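Local structure of DNA polymerase III, beta subunit (Thermotoga maritima, 1VPK) at residues A[292-297]-A[301-306]; A[271-276]-A[315-320]; A[285-290]-A[308-313]. The protein probably tethers DNA polymerases and other proteins to DNA as a ring-shaped, head-to-tail dimeric sliding clamp, conferring processivity on replication. All blocks are in the same frame, centred on the assembly; numbering follows the deposited sequence.

Overall arrangement
All three contacts lie in the C-terminal domain, on the strands and helix at one of the chain's two ends, here facing the second subunit. Interaction 1, the hairpin 292-297/301-306, is nested along the chain between the segments of interactions 2 and 3, with centres about 11 and 14 Å away. It is hydrogen-bonded to both through strand 311-318: L303 N lies 2.7 Å from D315 O, and S305 O lies 2.9 Å from V313 N. Interactions 2 and 3, centres about 20 Å apart, join the start of helix 271-285 and the loop beyond its end to that same strand, which continues the sheet into the second subunit.

Interaction 1 (A[292-297]-A[301-306]); sequences VKFEIE and MRLVSK
F294 and L303 face one another in a non-hydrogen-bonded antiparallel pair, their side chains alongside and pointing the same way. L303 CD2 sits 3.4 Å from F294 CD2, meeting the ring obliquely. M301, the next residue on this face, reaches the same ring differently: its SD lies at the ring edge, 4.7 Å from the F294 centroid and 83° off the normal, a Met-aromatic contact. With CG anti to the backbone N (chi1 -176°), the M301 chain runs out beside I296, and M301 CG packs 3.8 Å from I296 CG1 before the bend at chi3 turns CE back toward the phenyl group. Helix 271-285 covers L303 on this side.

The other face of the two strands carries the charged groups, with V304 among them. E295 and R302 form a hydrogen-bonded pair, and their side chains cross. R302 NH1 gives one bond of 3.0 Å to E295 OE1, which receives it on its syn lone pair and is tilted 20° out of the guanidinium plane. The grip is single rather than forked, because R302 NE stays 4.1 Å from E295 OE1 and the other oxygen, E295 OE2, turns to K293 NZ at 3.0 Å, in a weak bond that completes a salt-bridge network. V304 lies alongside K293, its CG2 3.9 Å from E295 OE2.

Backbone bonds fix this register: K293 N to V304 O is 2.9 Å, and the K293-V304 and E295-R302 pairs each exchange two bonds. Strand 292-296 also bonds to 326-330, which makes this hairpin the two inner strands of the four this chain contributes to an antiparallel sheet. The two faces therefore differ in chemistry: a sulfur-aromatic and aliphatic layer beneath the helix, and a carboxylate whose negative charge probably offsets part of the positive charge of K293 and R302.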
loop_
_atom_site.group_PDB
_atom_site.type_symbol
_atom_site.label_atom_id
_atom_site.label_comp_id
_atom_site.label_asym_id
_atom_site.label_seq_id
_atom_site.Cartn_x
_atom_site.Cartn_y
_atom_site.Cartn_z
ATOM N N VAL A 292 6.841 -12.843 21.937
ATOM C CA VAL A 292 5.662 -13.370 22.578
ATOM C C VAL A 292 6.095 -14.626 23.330
ATOM O O VAL A 292 6.804 -15.455 22.785
ATOM C CB VAL A 292 4.523 -13.677 21.583
ATOM C CG1 VAL A 292 4.970 -14.632 20.426
ATOM C CG2 VAL A 292 3.273 -14.306 22.290
ATOM N N LYS A 293 5.709 -14.701 24.596
ATOM C CA LYS A 293 5.839 -15.893 25.437
ATOM C C LYS A 293 4.531 -16.675 25.397
ATOM O O LYS A 293 3.437 -16.121 25.656
ATOM C CB LYS A 293 6.143 -15.466 26.869
ATOM C CG LYS A 293 6.365 -16.617 27.827
ATOM C CD LYS A 293 6.780 -16.133 29.202
ATOM C CE LYS A 293 5.659 -15.349 29.851
ATOM N NZ LYS A 293 5.900 -15.174 31.321
ATOM N N PHE A 294 4.654 -17.955 25.025
ATOM C CA PHE A 294 3.567 -18.911 25.066
ATOM C C PHE A 294 3.677 -19.661 26.368
ATOM O O PHE A 294 4.741 -20.198 26.671
ATOM C CB PHE A 294 3.666 -19.911 23.915
ATOM C CG PHE A 294 3.379 -19.318 22.570
ATOM C CD1 PHE A 294 4.260 -18.484 21.970
ATOM C CD2 PHE A 294 2.225 -19.595 21.904
ATOM C CE1 PHE A 294 3.983 -17.935 20.747
ATOM C CE2 PHE A 294 1.970 -19.050 20.679
ATOM C CZ PHE A 294 2.852 -18.247 20.110
ATOM N N GLU A 295 2.588 -19.641 27.137
ATOM C CA GLU A 295 2.395 -20.431 28.344
ATOM C C GLU A 295 1.325 -21.453 27.971
ATOM O O GLU A 295 0.112 -21.166 27.918
ATOM C CB GLU A 295 1.952 -19.548 29.501
ATOM C CG GLU A 295 2.971 -18.500 29.852
ATOM C CD GLU A 295 2.432 -17.443 30.784
ATOM O OE1 GLU A 295 1.242 -17.444 31.111
ATOM O OE2 GLU A 295 3.220 -16.599 31.211
ATOM N N ILE A 296 1.800 -22.645 27.675
ATOM C CA ILE A 296 0.959 -23.725 27.247
ATOM C C ILE A 296 0.552 -24.598 28.447
ATOM O O ILE A 296 1.388 -25.103 29.190
ATOM C CB ILE A 296 1.688 -24.554 26.195
ATOM C CG1 ILE A 296 2.104 -23.686 25.027
ATOM C CG2 ILE A 296 0.785 -25.694 25.740
ATOM C CD1 ILE A 296 3.166 -24.274 24.215
ATOM N N GLU A 297 -0.753 -24.712 28.649
ATOM C CA GLU A 297 -1.355 -25.434 29.737
ATOM C C GLU A 297 -2.301 -26.445 29.109
ATOM O O GLU A 297 -2.352 -26.593 27.878
ATOM C CB GLU A 297 -2.130 -24.485 30.654
ATOM C CG GLU A 297 -1.265 -23.332 31.197
ATOM C CD GLU A 297 -2.074 -22.215 31.878
ATOM O OE1 GLU A 297 -3.288 -22.427 32.175
ATOM O OE2 GLU A 297 -1.475 -21.129 32.132
ATOM N N MET A 301 -3.655 -21.806 25.943
ATOM C CA MET A 301 -2.343 -21.288 25.776
ATOM C C MET A 301 -2.494 -19.797 25.999
ATOM O O MET A 301 -3.391 -19.203 25.413
ATOM C CB MET A 301 -1.939 -21.626 24.344
ATOM C CG MET A 301 -0.622 -21.278 23.957
ATOM S SD MET A 301 -0.182 -22.007 22.360
ATOM C CE MET A 301 -1.304 -21.313 21.182
ATOM N N ARG A 302 -1.683 -19.203 26.874
ATOM C CA ARG A 302 -1.656 -17.746 27.037
ATOM C C ARG A 302 -0.494 -17.170 26.252
ATOM O O ARG A 302 0.621 -17.704 26.313
ATOM C CB ARG A 302 -1.496 -17.352 28.509
ATOM C CG ARG A 302 -2.580 -17.928 29.472
ATOM C CD ARG A 302 -2.156 -17.744 30.932
ATOM N NE ARG A 302 -2.702 -16.530 31.536
ATOM C CZ ARG A 302 -2.061 -15.709 32.384
ATOM N NH1 ARG A 302 -0.785 -15.903 32.724
ATOM N NH2 ARG A 302 -2.684 -14.632 32.868
ATOM N N LEU A 303 -0.744 -16.092 25.513
ATOM C CA LEU A 303 0.291 -15.393 24.786
ATOM C C LEU A 303 0.568 -14.092 25.538
ATOM O O LEU A 303 -0.354 -13.335 25.818
ATOM C CB LEU A 303 -0.103 -15.061 23.327
ATOM C CG LEU A 303 -0.556 -16.088 22.279
ATOM C CD1 LEU A 303 -0.057 -15.796 20.902
ATOM C CD2 LEU A 303 -0.267 -17.486 22.669
ATOM N N VAL A 304 1.833 -13.824 25.843
ATOM C CA VAL A 304 2.179 -12.713 26.687
ATOM C C VAL A 304 3.241 -11.872 26.016
ATOM O O VAL A 304 4.268 -12.412 25.564
ATOM C CB VAL A 304 2.697 -13.202 28.054
ATOM C CG1 VAL A 304 3.187 -12.005 28.935
ATOM C CG2 VAL A 304 1.624 -14.002 28.741
ATOM N N SER A 305 3.012 -10.566 25.947
ATOM C CA SER A 305 4.075 -9.637 25.510
ATOM C C SER A 305 4.163 -8.429 26.447
ATOM O O SER A 305 3.164 -7.961 26.993
ATOM C CB SER A 305 3.880 -9.256 24.027
ATOM O OG SER A 305 5.014 -8.547 23.521
ATOM N N LYS A 306 5.384 -7.938 26.675
ATOM C CA LYS A 306 5.586 -6.837 27.597
ATOM C C LYS A 306 6.511 -5.838 26.968
ATOM O O LYS A 306 7.448 -6.200 26.267
ATOM C CB LYS A 306 6.173 -7.286 28.932
ATOM C CG LYS A 306 5.457 -8.424 29.572
ATOM C CD LYS A 306 6.095 -8.839 30.916
ATOM C CE LYS A 306 5.393 -10.136 31.441
ATOM N NZ LYS A 306 5.636 -10.312 32.922
#

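Interaction 2 (A[271-276]-A[315-320]); sequences RKELRE and DEVEVQ
The carboxylate of E273 meets the V317 side chain at CB and the backbone of E318. V317 CB, 3.6 Å from E273 OE2, lies to one side of the carboxylate plane, and E318 O lies to that same side. A water stands on the other side, donating to E273 OE2 at 2.9 Å and accepting from E318 N at 2.8 Å. It thus bridges the acid to the peptide N-H at the same residue whose carbonyl the acid approaches. The first turn of the helix has another flat pair: R275 NH2 sits over one face of the R271 guanidinium, 3.5 Å above its plane and offset toward the rim. R271 itself is held by the carbonyls of L339 and T344.

The reach of E273 comes from its torsions. CG is anti to the backbone N (chi1 165°) and the chain stays extended, which carries the acid straight off the helix to the strand. Its CG passes 4.1 Å from V317 CB, the two side chains crossing obliquely, while V317 also packs on S277 one turn further along. S270 OG, just before the helix, accepts the N-H of E273.

This contact joins the start of helix 271-285 to the later part of strand 311-318, at V317 and E318, in the C-terminal domain. Nearby, D315 binds S277 and R280 through OD2, and through OD1 it reaches S114 and T115 of the second subunit, where the sheet continues into that chain.

E273 OE2 and E318 O stand only 2.8 Å apart, although E318 O lies well out of the carboxylate plane. So short a distance between two oxygens is consistent with an E273 acid that is protonated, at least in part, in this crystal.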
loop_
_atom_site.group_PDB
_atom_site.type_symbol
_atom_site.label_atom_id
_atom_site.label_comp_id
_atom_site.label_asym_id
_atom_site.label_seq_id
_atom_site.Cartn_x
_atom_site.Cartn_y
_atom_site.Cartn_z
ATOM N N ARG A 271 -6.077 -21.706 12.926
ATOM C CA ARG A 271 -5.161 -20.766 12.269
ATOM C C ARG A 271 -5.643 -19.295 12.391
ATOM O O ARG A 271 -4.867 -18.413 12.716
ATOM C CB ARG A 271 -5.007 -21.164 10.798
ATOM C CG ARG A 271 -3.909 -20.417 10.034
ATOM C CD ARG A 271 -3.747 -21.013 8.671
ATOM N NE ARG A 271 -4.932 -20.775 7.856
ATOM C CZ ARG A 271 -5.137 -19.729 7.070
ATOM N NH1 ARG A 271 -4.214 -18.784 6.909
ATOM N NH2 ARG A 271 -6.281 -19.660 6.391
ATOM N N LYS A 272 -6.920 -19.052 12.115
ATOM C CA LYS A 272 -7.548 -17.730 12.342
ATOM C C LYS A 272 -7.428 -17.260 13.799
ATOM O O LYS A 272 -7.066 -16.120 14.033
ATOM C CB LYS A 272 -9.026 -17.796 11.971
ATOM C CG LYS A 272 -9.838 -16.520 12.143
ATOM C CD LYS A 272 -11.300 -16.785 11.883
ATOM C CE LYS A 272 -12.108 -15.501 11.771
ATOM N NZ LYS A 272 -11.779 -14.727 10.519
ATOM N N GLU A 273 -7.705 -18.148 14.745
ATOM C CA GLU A 273 -7.649 -17.891 16.222
ATOM C C GLU A 273 -6.265 -17.449 16.705
ATOM O O GLU A 273 -6.094 -16.420 17.371
ATOM C CB GLU A 273 -8.089 -19.196 16.959
ATOM C CG GLU A 273 -7.811 -19.338 18.455
ATOM C CD GLU A 273 -8.308 -20.696 19.101
ATOM O OE1 GLU A 273 -8.386 -21.804 18.459
ATOM O OE2 GLU A 273 -8.572 -20.623 20.333
ATOM N N LEU A 274 -5.257 -18.187 16.297
ATOM C CA LEU A 274 -3.891 -17.817 16.622
ATOM C C LEU A 274 -3.428 -16.557 15.895
ATOM O O LEU A 274 -2.712 -15.747 16.484
ATOM C CB LEU A 274 -2.979 -18.964 16.280
ATOM C CG LEU A 274 -1.505 -18.790 16.655
ATOM C CD1 LEU A 274 -1.337 -18.539 18.124
ATOM C CD2 LEU A 274 -0.750 -20.036 16.226
ATOM N N ARG A 275 -3.745 -16.425 14.608
ATOM C CA ARG A 275 -3.426 -15.186 13.856
ATOM C C ARG A 275 -4.003 -13.958 14.551
ATOM O O ARG A 275 -3.326 -12.945 14.721
ATOM C CB ARG A 275 -3.948 -15.299 12.417
ATOM C CG ARG A 275 -3.689 -14.105 11.478
ATOM C CD ARG A 275 -4.850 -13.889 10.420
ATOM N NE ARG A 275 -5.251 -15.166 9.791
ATOM C CZ ARG A 275 -6.466 -15.482 9.321
ATOM N NH1 ARG A 275 -7.470 -14.606 9.355
ATOM N NH2 ARG A 275 -6.668 -16.704 8.811
ATOM N N GLU A 276 -5.245 -14.052 15.004
ATOM C CA GLU A 276 -5.873 -12.935 15.676
ATOM C C GLU A 276 -5.228 -12.643 17.033
ATOM O O GLU A 276 -5.080 -11.501 17.454
ATOM C CB GLU A 276 -7.387 -13.179 15.786
ATOM C CG GLU A 276 -8.104 -13.019 14.471
ATOM C CD GLU A 276 -9.589 -13.449 14.499
ATOM O OE1 GLU A 276 -10.108 -13.983 15.517
ATOM O OE2 GLU A 276 -10.233 -13.282 13.443
ATOM N N ASP A 315 -3.104 -12.654 26.270
ATOM C CA ASP A 315 -4.240 -13.183 25.527
ATOM C C ASP A 315 -4.334 -14.703 25.709
ATOM O O ASP A 315 -3.384 -15.413 25.480
ATOM C CB ASP A 315 -4.120 -12.888 24.034
ATOM C CG ASP A 315 -5.435 -13.106 23.311
ATOM O OD1 ASP A 315 -6.486 -12.662 23.818
ATOM O OD2 ASP A 315 -5.454 -13.751 22.268
ATOM N N GLU A 316 -5.505 -15.191 26.058
ATOM C CA GLU A 316 -5.679 -16.610 26.351
ATOM C C GLU A 316 -6.523 -17.269 25.286
ATOM O O GLU A 316 -7.629 -16.820 25.054
ATOM C CB GLU A 316 -6.362 -16.741 27.691
ATOM C CG GLU A 316 -6.590 -18.184 28.124
ATOM C CD GLU A 316 -6.937 -18.273 29.595
ATOM O OE1 GLU A 316 -6.044 -18.039 30.423
ATOM O OE2 GLU A 316 -8.112 -18.573 29.897
ATOM N N VAL A 317 -6.007 -18.310 24.628
ATOM C CA VAL A 317 -6.756 -18.977 23.561
ATOM C C VAL A 317 -6.954 -20.450 23.834
ATOM O O VAL A 317 -6.076 -21.097 24.420
ATOM C CB VAL A 317 -6.139 -18.767 22.167
ATOM C CG1 VAL A 317 -5.944 -17.276 21.921
ATOM C CG2 VAL A 317 -4.858 -19.487 21.975
ATOM N N GLU A 318 -8.100 -20.963 23.407
ATOM C CA GLU A 318 -8.454 -22.379 23.578
ATOM C C GLU A 318 -7.699 -23.253 22.614
ATOM O O GLU A 318 -7.611 -22.955 21.435
ATOM C CB GLU A 318 -9.947 -22.600 23.367
ATOM C CG GLU A 318 -10.791 -21.988 24.420
ATOM C CD GLU A 318 -12.269 -22.099 24.116
ATOM O OE1 GLU A 318 -12.643 -22.766 23.117
ATOM O OE2 GLU A 318 -13.054 -21.497 24.886
ATOM N N VAL A 319 -7.164 -24.375 23.108
ATOM C CA VAL A 319 -6.322 -25.238 22.278
ATOM C C VAL A 319 -6.621 -26.661 22.688
ATOM O O VAL A 319 -7.129 -26.879 23.781
ATOM C CB VAL A 319 -4.806 -24.997 22.446
ATOM C CG1 VAL A 319 -4.413 -23.596 22.084
ATOM C CG2 VAL A 319 -4.310 -25.348 23.846
ATOM N N GLN A 320 -6.334 -27.602 21.791
ATOM C CA GLN A 320 -6.195 -28.985 22.181
ATOM C C GLN A 320 -4.711 -29.292 22.302
ATOM O O GLN A 320 -3.950 -29.059 21.350
ATOM C CB GLN A 320 -6.876 -29.867 21.160
ATOM C CG GLN A 320 -8.402 -29.666 21.104
ATOM C CD GLN A 320 -9.125 -30.148 22.321
ATOM O OE1 GLN A 320 -8.844 -31.220 22.871
ATOM N NE2 GLN A 320 -10.087 -29.352 22.774
HETATM O O HOH W 1 -9.958 -19.145 22.339
#

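Interaction 3 (A[285-290]-A[308-313]); sequences ASKGSE and PDYGEV
K287 lays its aliphatic chain over the ring of Y310, and the two residues supply most of the surface buried here. The side chains cross at about a right angle. K287 CD is the atom that touches: it stands 3.7 Å from the Y310 ring centroid and 17° off the normal, a CH-pi contact over one face. Its offset is toward the rim, giving equal 3.6 Å approaches to CD2 and CE2 of Y310. Further out, K287 NZ lies 4.8 Å from the same centroid and 26° off the normal, an off-centre cation-pi contact. A bend at chi2 (-79°) folds the lysine chain over the ring instead of letting it run straight out.

The lysine belongs to a type I beta turn, A285 to G288, at the end of helix 271-285, where A285 O accepts G288 N and E290 N from opposite faces of its plane. Y310 sits in the loop leading into strand 311-318. In the head-to-tail ring of the beta sliding clamp this is a subunit boundary: G311, E312 and V313 pair antiparallel with a strand of the second subunit.

The ammonium has a stronger partner there, since K287 NZ is hydrogen-bonded to D85 OD2 of the second subunit. V86 of that subunit packs on both K287 and Y310, while T120 of the same chain binds D309 O.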
loop_
_atom_site.group_PDB
_atom_site.type_symbol
_atom_site.label_atom_id
_atom_site.label_comp_id
_atom_site.label_asym_id
_atom_site.label_seq_id
_atom_site.Cartn_x
_atom_site.Cartn_y
_atom_site.Cartn_z
ATOM N N ALA A 285 4.198 -6.089 21.385
ATOM C CA ALA A 285 5.477 -6.632 20.938
ATOM C C ALA A 285 6.218 -5.723 19.933
ATOM O O ALA A 285 7.470 -5.616 19.976
ATOM C CB ALA A 285 5.297 -8.043 20.383
ATOM N N SER A 286 5.460 -5.052 19.069
ATOM C CA SER A 286 6.033 -4.178 18.037
ATOM C C SER A 286 6.670 -2.943 18.602
ATOM O O SER A 286 7.467 -2.281 17.917
ATOM C CB SER A 286 4.992 -3.798 16.981
ATOM O OG SER A 286 4.772 -4.938 16.122
ATOM N N LYS A 287 6.337 -2.630 19.854
ATOM C CA LYS A 287 6.931 -1.500 20.525
ATOM C C LYS A 287 8.414 -1.690 20.861
ATOM O O LYS A 287 9.137 -0.710 20.958
ATOM C CB LYS A 287 6.126 -1.131 21.781
ATOM C CG LYS A 287 4.831 -0.405 21.481
ATOM C CD LYS A 287 5.128 1.067 21.168
ATOM C CE LYS A 287 4.087 1.699 20.259
ATOM N NZ LYS A 287 4.685 2.808 19.490
ATOM N N GLY A 288 8.879 -2.918 21.032
ATOM C CA GLY A 288 10.300 -3.120 21.239
ATOM C C GLY A 288 10.743 -4.525 21.541
ATOM O O GLY A 288 11.781 -4.969 21.044
ATOM N N SER A 289 9.972 -5.242 22.354
ATOM C CA SER A 289 10.381 -6.584 22.774
ATOM C C SER A 289 10.484 -7.532 21.592
ATOM O O SER A 289 11.373 -8.398 21.579
ATOM C CB SER A 289 9.439 -7.138 23.830
ATOM O OG SER A 289 8.265 -7.637 23.250
ATOM N N GLU A 290 9.610 -7.354 20.596
ATOM C CA GLU A 290 9.527 -8.280 19.430
ATOM C C GLU A 290 9.477 -9.725 19.898
ATOM O O GLU A 290 10.145 -10.628 19.345
ATOM C CB GLU A 290 10.709 -8.074 18.471
ATOM C CG GLU A 290 11.019 -6.626 18.137
ATOM C CD GLU A 290 9.955 -5.918 17.302
ATOM O OE1 GLU A 290 9.207 -6.599 16.587
ATOM O OE2 GLU A 290 9.888 -4.663 17.326
ATOM N N PRO A 308 8.543 -2.455 28.473
ATOM C CA PRO A 308 8.855 -1.742 29.694
ATOM C C PRO A 308 8.006 -0.480 29.814
ATOM O O PRO A 308 7.450 -0.152 30.858
ATOM C CB PRO A 308 10.359 -1.352 29.541
ATOM C CG PRO A 308 10.915 -2.321 28.560
ATOM C CD PRO A 308 9.751 -2.773 27.677
ATOM N N ASP A 309 7.909 0.266 28.703
ATOM C CA ASP A 309 7.477 1.695 28.820
ATOM C C ASP A 309 6.014 1.860 28.478
ATOM O O ASP A 309 5.394 2.820 28.891
ATOM C CB ASP A 309 8.361 2.608 27.955
ATOM C CG ASP A 309 9.735 2.715 28.492
ATOM O OD1 ASP A 309 9.868 3.365 29.683
ATOM O OD2 ASP A 309 10.684 2.229 27.809
ATOM N N TYR A 310 5.450 0.917 27.749
ATOM C CA TYR A 310 4.087 1.073 27.293
ATOM C C TYR A 310 3.073 0.186 28.010
ATOM O O TYR A 310 1.924 0.616 28.256
ATOM C CB TYR A 310 4.029 0.848 25.796
ATOM C CG TYR A 310 4.596 1.999 25.032
ATOM C CD1 TYR A 310 3.823 3.106 24.740
ATOM C CD2 TYR A 310 5.925 1.976 24.602
ATOM C CE1 TYR A 310 4.348 4.173 24.020
ATOM C CE2 TYR A 310 6.477 3.027 23.889
ATOM C CZ TYR A 310 5.689 4.121 23.589
ATOM O OH TYR A 310 6.258 5.158 22.888
ATOM N N GLY A 311 3.471 -1.031 28.364
ATOM C CA GLY A 311 2.539 -1.931 29.012
ATOM C C GLY A 311 2.802 -3.374 28.712
ATOM O O GLY A 311 3.939 -3.726 28.322
ATOM N N GLU A 312 1.765 -4.178 28.964
ATOM C CA GLU A 312 1.740 -5.635 28.838
ATOM C C GLU A 312 0.403 -6.033 28.176
ATOM O O GLU A 312 -0.569 -5.279 28.224
ATOM C CB GLU A 312 1.808 -6.306 30.221
ATOM C CG GLU A 312 3.164 -6.127 30.942
ATOM C CD GLU A 312 3.031 -5.444 32.299
ATOM O OE1 GLU A 312 2.103 -5.808 33.068
ATOM O OE2 GLU A 312 3.836 -4.536 32.588
ATOM N N VAL A 313 0.408 -7.188 27.539
ATOM C CA VAL A 313 -0.788 -7.841 27.040
ATOM C C VAL A 313 -0.688 -9.324 27.359
ATOM O O VAL A 313 0.382 -9.918 27.268
ATOM C CB VAL A 313 -1.009 -7.643 25.515
ATOM C CG1 VAL A 313 0.158 -8.195 24.707
ATOM C CG2 VAL A 313 -2.340 -8.257 25.070
#